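Local atomic coordinates of probable leucine/isoleucine/valine-binding protein (Rhodopirellula baltica, PDB entry 4KV7), a protein that probably binds a branched-chain amino acid or a related small ligand in the manner of periplasmic solute-binding proteins, although its true ligand is not established. Residues A[144-149]-A[178-183]; A[217-222]-A[244-249]. The protein carries 1 engineered substitution. All blocks are in the same frame, centred on the assembly; numbering follows the deposited sequence.

Contact 1: residues A[144-149]-A[178-183]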
ATOM      1  N   ALA A 144     -10.770  -6.531   9.597  1.00 10.28           N
ATOM      2  CA  ALA A 144     -11.996  -5.841   9.203  1.00 10.19           C
ATOM      3  C   ALA A 144     -12.846  -6.712   8.275  1.00  9.80           C
ATOM      4  O   ALA A 144     -14.058  -6.818   8.455  1.00 11.00           O
ATOM      5  CB  ALA A 144     -11.671  -4.515   8.551  1.00 11.43           C
HETATM    6  N   MSE A 145     -12.200  -7.349   7.301  1.00  9.14           N
HETATM    7  CA  MSE A 145     -12.894  -8.231   6.375  1.00 10.17           C
HETATM    8  C   MSE A 145     -13.546  -9.401   7.092  1.00 10.08           C
HETATM    9  O   MSE A 145     -14.730  -9.692   6.885  1.00 10.24           O
HETATM   10  CB  MSE A 145     -11.912  -8.792   5.345  1.00  8.68           C
HETATM   11  CG  MSE A 145     -11.346  -7.802   4.371  1.00  9.94           C
HETATM   12 SE   MSE A 145     -10.073  -8.767   3.321  0.62 10.87          SE
HETATM   13  CE  MSE A 145      -9.715  -7.468   1.903  1.00 10.36           C
ATOM     14  N   VAL A 146     -12.761 -10.104   7.907  1.00 10.09           N
ATOM     15  CA  VAL A 146     -13.253 -11.310   8.553  1.00 10.46           C
ATOM     16  C   VAL A 146     -14.398 -10.981   9.502  1.00 11.09           C
ATOM     17  O   VAL A 146     -15.428 -11.666   9.492  1.00 12.24           O
ATOM     18  CB  VAL A 146     -12.120 -12.080   9.259  1.00  9.81           C
ATOM     19  CG1 VAL A 146     -12.680 -13.138  10.217  1.00 12.17           C
ATOM     20  CG2 VAL A 146     -11.178 -12.694   8.227  1.00 11.32           C
ATOM     21  N   ASP A 147     -14.241  -9.941  10.318  1.00 10.40           N
ATOM     22  CA  ASP A 147     -15.311  -9.583  11.239  1.00 11.93           C
ATOM     23  C   ASP A 147     -16.592  -9.253  10.480  1.00 11.64           C
ATOM     24  O   ASP A 147     -17.682  -9.642  10.893  1.00 12.31           O
ATOM     25  CB  ASP A 147     -14.914  -8.393  12.119  1.00 12.65           C
ATOM     26  CG  ASP A 147     -13.870  -8.744  13.171  1.00 13.58           C
ATOM     27  OD1 ASP A 147     -13.682  -9.938  13.467  1.00 15.67           O
ATOM     28  OD2 ASP A 147     -13.236  -7.804  13.702  1.00 15.61           O
ATOM     29  N   ALA A 148     -16.458  -8.543   9.363  1.00 11.14           N
ATOM     30  CA  ALA A 148     -17.636  -8.160   8.593  1.00 11.43           C
ATOM     31  C   ALA A 148     -18.305  -9.357   7.924  1.00 12.10           C
ATOM     32  O   ALA A 148     -19.527  -9.425   7.855  1.00 13.41           O
ATOM     33  CB  ALA A 148     -17.279  -7.119   7.569  1.00 13.39           C
ATOM     34  N   LEU A 149     -17.502 -10.294   7.426  1.00 11.97           N
ATOM     35  CA  LEU A 149     -18.041 -11.503   6.818  1.00 12.46           C
ATOM     36  C   LEU A 149     -18.815 -12.334   7.832  1.00 12.39           C
ATOM     37  O   LEU A 149     -19.925 -12.793   7.561  1.00 13.05           O
ATOM     38  CB  LEU A 149     -16.912 -12.330   6.197  1.00 12.49           C
ATOM     39  CG  LEU A 149     -16.329 -11.747   4.912  1.00 11.73           C
ATOM     40  CD1 LEU A 149     -14.972 -12.357   4.619  1.00 13.07           C
ATOM     41  CD2 LEU A 149     -17.293 -11.992   3.752  1.00 14.75           C
ATOM     42  N   ALA A 178      -5.430 -15.173  12.136  1.00 10.30           N
ATOM     43  CA  ALA A 178      -5.609 -14.586  13.461  1.00 11.30           C
ATOM     44  C   ALA A 178      -7.027 -14.046  13.633  1.00 10.58           C
ATOM     45  O   ALA A 178      -7.652 -14.222  14.684  1.00 11.42           O
ATOM     46  CB  ALA A 178      -4.591 -13.485  13.690  1.00 12.51           C
ATOM     47  N   ALA A 179      -7.551 -13.405  12.598  1.00 10.19           N
ATOM     48  CA  ALA A 179      -8.888 -12.836  12.686  1.00 10.77           C
ATOM     49  C   ALA A 179      -9.953 -13.924  12.809  1.00 10.47           C
ATOM     50  O   ALA A 179     -10.897 -13.799  13.578  1.00 11.77           O
ATOM     51  CB  ALA A 179      -9.168 -11.929  11.502  1.00 12.07           C
ATOM     52  N   ILE A 180      -9.790 -15.000  12.048  1.00 10.38           N
ATOM     53  CA  ILE A 180     -10.702 -16.137  12.115  1.00 10.90           C
ATOM     54  C   ILE A 180     -10.661 -16.785  13.503  1.00 11.57           C
ATOM     55  O   ILE A 180     -11.698 -17.128  14.078  1.00 11.38           O
ATOM     56  CB  ILE A 180     -10.363 -17.159  11.002  1.00 10.69           C
ATOM     57  CG1 ILE A 180     -10.810 -16.618   9.640  1.00 11.09           C
ATOM     58  CG2 ILE A 180     -11.022 -18.505  11.267  1.00 13.70           C
ATOM     59  CD1 ILE A 180     -10.234 -17.367   8.440  1.00 12.44           C
ATOM     60  N   ARG A 181      -9.450 -16.928  14.040  1.00 11.82           N
ATOM     61  CA  ARG A 181      -9.254 -17.574  15.334  1.00 13.42           C
ATOM     62  C   ARG A 181      -9.924 -16.847  16.479  1.00 12.98           C
ATOM     63  O   ARG A 181     -10.201 -17.434  17.507  1.00 14.06           O
ATOM     64  CB  ARG A 181      -7.765 -17.748  15.625  1.00 14.91           C
ATOM     65  CG  ARG A 181      -7.187 -18.940  14.923  1.00 15.94           C
ATOM     66  CD  ARG A 181      -5.727 -19.144  15.249  1.00 16.94           C
ATOM     67  NE  ARG A 181      -5.344 -20.521  14.966  1.00 21.26           N
ATOM     68  CZ  ARG A 181      -4.118 -20.919  14.644  1.00 19.06           C
ATOM     69  NH1 ARG A 181      -3.126 -20.049  14.558  1.00 19.86           N
ATOM     70  NH2 ARG A 181      -3.891 -22.206  14.414  1.00 29.10           N
ATOM     71  N   ARG A 182     -10.210 -15.566  16.309  1.00 12.84           N
ATOM     72  CA  ARG A 182     -10.919 -14.845  17.342  1.00 14.19           C
ATOM     73  C   ARG A 182     -12.364 -15.328  17.435  1.00 12.90           C
ATOM     74  O   ARG A 182     -12.982 -15.244  18.487  1.00 15.21           O
ATOM     75  CB  ARG A 182     -10.874 -13.354  17.031  1.00 16.61           C
ATOM     76  CG  ARG A 182     -10.796 -12.469  18.249  1.00 18.38           C
ATOM     77  CD  ARG A 182     -10.608 -11.004  17.826  1.00 14.63           C
ATOM     78  NE  ARG A 182     -11.729 -10.547  17.012  1.00 13.46           N
ATOM     79  CZ  ARG A 182     -12.947 -10.298  17.481  1.00 14.84           C
ATOM     80  NH1 ARG A 182     -13.907  -9.909  16.654  1.00 14.74           N
ATOM     81  NH2 ARG A 182     -13.217 -10.453  18.771  1.00 12.73           N
ATOM     82  N   HIS A 183     -12.887 -15.833  16.317  1.00 13.26           N
ATOM     83  CA  HIS A 183     -14.262 -16.330  16.242  1.00 12.55           C
ATOM     84  C   HIS A 183     -14.391 -17.833  16.437  1.00 14.30           C
ATOM     85  O   HIS A 183     -15.423 -18.312  16.884  1.00 17.59           O
ATOM     86  CB  HIS A 183     -14.879 -15.963  14.890  1.00 12.95           C
ATOM     87  CG  HIS A 183     -15.011 -14.494  14.681  1.00 13.20           C
ATOM     88  ND1 HIS A 183     -15.980 -13.744  15.307  1.00 16.69           N
ATOM     89  CD2 HIS A 183     -14.274 -13.628  13.945  1.00 13.35           C
ATOM     90  CE1 HIS A 183     -15.847 -12.478  14.949  1.00 17.04           C
ATOM     91  NE2 HIS A 183     -14.820 -12.383  14.125  1.00 15.26           N
TER
HETATM   92  O   HOH W   1     -11.303 -11.093  14.221  1.00 13.89           O
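Val146 and Asp147, neighbours on helix 138-151, meet residues 179-183 in two different ways. Val146 presses CB against Ala179 CB at 3.7 Å. Val146 CG1, swung away from its own backbone N (chi1 166°), lies along the Ala179 carbonyl and reaches Ile180 CG1 at 4.0 Å. The short Ala179 lets the axes, inclined at 34°, approach to 9.0 Å, and both valine branches lie against Ala179 and Ile180. The helices, with strand 159-164 between them in the chain, belong to an alpha/beta domain; Val146 also touches Ile221 of its strand 219-223.

At the more exposed edge, Asp147 OD1 does the polar work. His183 NE2 donates to Asp147 OD1 at 2.8 Å on the anti side, a His-carboxylate hydrogen bond with the carboxylate almost perpendicular to the imidazole. Arg182 bends at chi3 (61°) to bring NH1 within 3.2 Å of Asp147 OD1, completing a salt bridge from above the carboxylate plane. A water donates to OD1 and to Ala179 O while accepting from Arg182 NE, tying the guanidinium to the carboxylate a second time. An asparagine here would probably leave Arg182 without its countercharge and weaken the grip on His183. Three donors converging on one oxygen, one of them from the cationic guanidinium, would be expected to favour the ionised carboxylate and fasten residues 182-183 to helix 138-151.

Contact 2: residues A[217-222]-A[244-249]; sequences PKAVIM and QFLAVS
Met222, a selenomethionine in this crystal, reaches over the neighbouring strand to touch both Phe245 and Ala247. Its chain folds back at chi3 (-55°), setting Met222 SE 3.8 Å from Phe245 CD1 and Met222 CE 3.7 Å from Ala247 CB. Met222 SE stands oblique to the ring in a Met-aromatic contact, 4.8 Å from the centroid of the Phe245 ring. Ala247 is small enough to admit the methyl, while the flexible, unbranched methionine can bend around it. Phe245 also receives Val220 CB against CD1. Leu232 of helix 226-238 packs on Phe245, and Ile233 on Met222.

That helix links strands 219-223 and 244-247 in a beta-alpha-beta unit of the Rossmann-like sheet found in periplasmic binding proteins. The strands run parallel, and Val220 bonds to the two residues flanking its register partner Phe245: its N donates to Gln244 O, and its O accepts from Leu246 N. The Met222 N to Leu246 O bond, at 2.7 Å, is almost straight (173°).

On the other face Leu246 lays CD1 between two partners, 4.0 Å from Ala219 CB and 4.2 Å from Ile221 CG1. Leucine is long enough to carry that methyl to the neighbouring strand, and Met145 of helix 138-151 packs over Leu246 and Ile221 there.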
ATOM      1  N   PRO A 217     -15.428 -22.457  -0.393  1.00 16.31           N
ATOM      2  CA  PRO A 217     -15.436 -21.114   0.196  1.00 15.07           C
ATOM      3  C   PRO A 217     -16.561 -20.238  -0.345  1.00 16.12           C
ATOM      4  O   PRO A 217     -16.869 -20.281  -1.543  1.00 17.88           O
ATOM      5  CB  PRO A 217     -14.080 -20.539  -0.224  1.00 16.97           C
ATOM      6  CG  PRO A 217     -13.227 -21.722  -0.496  1.00 17.53           C
ATOM      7  CD  PRO A 217     -14.157 -22.753  -1.074  1.00 17.35           C
ATOM      8  N   LYS A 218     -17.180 -19.466   0.547  1.00 15.19           N
ATOM      9  CA  LYS A 218     -18.168 -18.471   0.143  1.00 15.55           C
ATOM     10  C   LYS A 218     -17.542 -17.098  -0.014  1.00 14.49           C
ATOM     11  O   LYS A 218     -18.135 -16.210  -0.631  1.00 17.35           O
ATOM     12  CB  LYS A 218     -19.326 -18.405   1.135  1.00 15.47           C
ATOM     13  CG  LYS A 218     -20.207 -19.632   1.092  1.00 17.53           C
ATOM     14  CD  LYS A 218     -21.393 -19.521   2.045  1.00 18.87           C
ATOM     15  CE  LYS A 218     -22.418 -20.618   1.778  1.00 26.62           C
ATOM     16  NZ  LYS A 218     -21.826 -21.979   1.810  1.00 38.73           N
ATOM     17  N   ALA A 219     -16.344 -16.936   0.532  1.00 12.74           N
ATOM     18  CA  ALA A 219     -15.612 -15.692   0.420  1.00 12.21           C
ATOM     19  C   ALA A 219     -14.166 -16.049   0.171  1.00 12.17           C
ATOM     20  O   ALA A 219     -13.650 -17.000   0.772  1.00 12.86           O
ATOM     21  CB  ALA A 219     -15.732 -14.879   1.711  1.00 14.97           C
ATOM     22  N   VAL A 220     -13.513 -15.297  -0.707  1.00 11.15           N
ATOM     23  CA  VAL A 220     -12.097 -15.486  -0.977  1.00 11.34           C
ATOM     24  C   VAL A 220     -11.384 -14.155  -0.798  1.00 10.34           C
ATOM     25  O   VAL A 220     -11.647 -13.186  -1.516  1.00 11.43           O
ATOM     26  CB  VAL A 220     -11.840 -16.032  -2.396  1.00 11.65           C
ATOM     27  CG1 VAL A 220     -10.354 -16.110  -2.680  1.00 12.79           C
ATOM     28  CG2 VAL A 220     -12.477 -17.404  -2.558  1.00 13.73           C
ATOM     29  N   ILE A 221     -10.486 -14.119   0.182  1.00  9.55           N
ATOM     30  CA  ILE A 221      -9.644 -12.968   0.461  1.00 10.20           C
ATOM     31  C   ILE A 221      -8.385 -13.085  -0.384  1.00  8.88           C
ATOM     32  O   ILE A 221      -7.638 -14.069  -0.299  1.00  9.79           O
ATOM     33  CB  ILE A 221      -9.336 -12.867   1.977  1.00 10.16           C
ATOM     34  CG1 ILE A 221     -10.622 -12.517   2.733  1.00 10.40           C
ATOM     35  CG2 ILE A 221      -8.264 -11.818   2.246  1.00  9.97           C
ATOM     36  CD1 ILE A 221     -10.536 -12.639   4.262  1.00 11.71           C
HETATM   37  N   MSE A 222      -8.165 -12.071  -1.212  1.00  9.13           N
HETATM   38  CA  MSE A 222      -7.064 -12.065  -2.172  1.00  9.42           C
HETATM   39  C   MSE A 222      -5.913 -11.207  -1.677  1.00  9.57           C
HETATM   40  O   MSE A 222      -6.045  -9.984  -1.510  1.00 10.52           O
HETATM   41  CB  MSE A 222      -7.546 -11.561  -3.530  1.00 10.42           C
HETATM   42  CG  MSE A 222      -8.705 -12.370  -4.082  1.00 11.87           C
HETATM   43 SE   MSE A 222      -9.251 -11.914  -5.890  0.62 12.61          SE
HETATM   44  CE  MSE A 222      -9.564 -10.019  -5.612  1.00 19.04           C
ATOM     45  N   GLN A 244     -17.831 -14.395  -2.845  1.00 16.27           N
ATOM     46  CA  GLN A 244     -17.501 -12.994  -2.638  1.00 16.03           C
ATOM     47  C   GLN A 244     -15.986 -12.855  -2.633  1.00 13.97           C
ATOM     48  O   GLN A 244     -15.311 -13.450  -1.792  1.00 14.74           O
ATOM     49  CB  GLN A 244     -18.058 -12.510  -1.303  1.00 16.38           C
ATOM     50  CG  GLN A 244     -17.651 -11.090  -0.949  1.00 17.07           C
ATOM     51  CD  GLN A 244     -18.257 -10.061  -1.883  1.00 16.85           C
ATOM     52  OE1 GLN A 244     -19.472  -9.899  -1.931  1.00 19.81           O
ATOM     53  NE2 GLN A 244     -17.410  -9.343  -2.614  1.00 15.82           N
ATOM     54  N   PHE A 245     -15.447 -12.076  -3.569  1.00 13.28           N
ATOM     55  CA  PHE A 245     -14.015 -11.795  -3.601  1.00 12.29           C
ATOM     56  C   PHE A 245     -13.734 -10.520  -2.831  1.00 11.69           C
ATOM     57  O   PHE A 245     -14.479  -9.544  -2.950  1.00 13.79           O
ATOM     58  CB  PHE A 245     -13.521 -11.658  -5.044  1.00 13.46           C
ATOM     59  CG  PHE A 245     -13.498 -12.955  -5.801  1.00 13.60           C
ATOM     60  CD1 PHE A 245     -12.524 -13.902  -5.529  1.00 14.22           C
ATOM     61  CD2 PHE A 245     -14.444 -13.230  -6.774  1.00 15.53           C
ATOM     62  CE1 PHE A 245     -12.482 -15.092  -6.214  1.00 15.57           C
ATOM     63  CE2 PHE A 245     -14.408 -14.425  -7.467  1.00 16.41           C
ATOM     64  CZ  PHE A 245     -13.421 -15.357  -7.182  1.00 17.18           C
ATOM     65  N   LEU A 246     -12.669 -10.535  -2.041  1.00 10.77           N
ATOM     66  CA  LEU A 246     -12.244  -9.348  -1.298  1.00 10.64           C
ATOM     67  C   LEU A 246     -10.761  -9.130  -1.526  1.00 12.08           C
ATOM     68  O   LEU A 246      -9.956 -10.020  -1.251  1.00 17.55           O
ATOM     69  CB  LEU A 246     -12.483  -9.498   0.205  1.00 12.53           C
ATOM     70  CG  LEU A 246     -13.922  -9.798   0.632  1.00 11.78           C
ATOM     71  CD1 LEU A 246     -14.174 -11.299   0.779  1.00 13.21           C
ATOM     72  CD2 LEU A 246     -14.260  -9.068   1.923  1.00 14.69           C
ATOM     73  N   ALA A 247     -10.390  -7.943  -1.994  1.00  9.73           N
ATOM     74  CA  ALA A 247      -9.003  -7.624  -2.317  1.00  9.71           C
ATOM     75  C   ALA A 247      -8.413  -6.732  -1.238  1.00  8.83           C
ATOM     76  O   ALA A 247      -9.028  -5.733  -0.844  1.00  9.52           O
ATOM     77  CB  ALA A 247      -8.945  -6.917  -3.654  1.00 10.43           C
ATOM     78  N   VAL A 248      -7.214  -7.056  -0.776  1.00  8.02           N
ATOM     79  CA  VAL A 248      -6.516  -6.128   0.111  1.00  8.16           C
ATOM     80  C   VAL A 248      -6.012  -4.931  -0.685  1.00  7.78           C
ATOM     81  O   VAL A 248      -5.986  -4.939  -1.932  1.00  8.38           O
ATOM     82  CB  VAL A 248      -5.365  -6.784   0.910  1.00  8.83           C
ATOM     83  CG1 VAL A 248      -5.898  -7.917   1.791  1.00 10.36           C
ATOM     84  CG2 VAL A 248      -4.254  -7.266  -0.001  1.00  9.55           C
ATOM     85  N   SER A 249      -5.570  -3.912   0.037  1.00  8.67           N
ATOM     86  CA  SER A 249      -5.128  -2.655  -0.551  1.00  8.26           C
ATOM     87  C   SER A 249      -4.095  -2.817  -1.662  1.00  8.33           C
ATOM     88  O   SER A 249      -4.172  -2.155  -2.707  1.00  9.04           O
ATOM     89  CB  SER A 249      -4.547  -1.784   0.561  1.00  8.68           C
ATOM     90  OG  SER A 249      -3.486  -2.471   1.191  1.00  8.89           O
TER

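Following the chain from the N terminus, helix 138-151 comes first, then strand 159-164 and helix 167-183; contact 1 closes this loop of 28 intervening residues by joining the two helices. Only afterwards does contact 2 open, spanning 21 residues that include helix 226-238 and bringing two strands side by side. The closures are therefore in series, neither nested nor crossed. In space their centres lie about 13 Å apart, and Met145 joins them: Met145 CE lies 3.7 Å from Val248 N, where strand 244-247 has just ended. Helix 138-151 thus packs on helix 167-183 and on the sheet, while helix 226-238 covers the opposite sheet face.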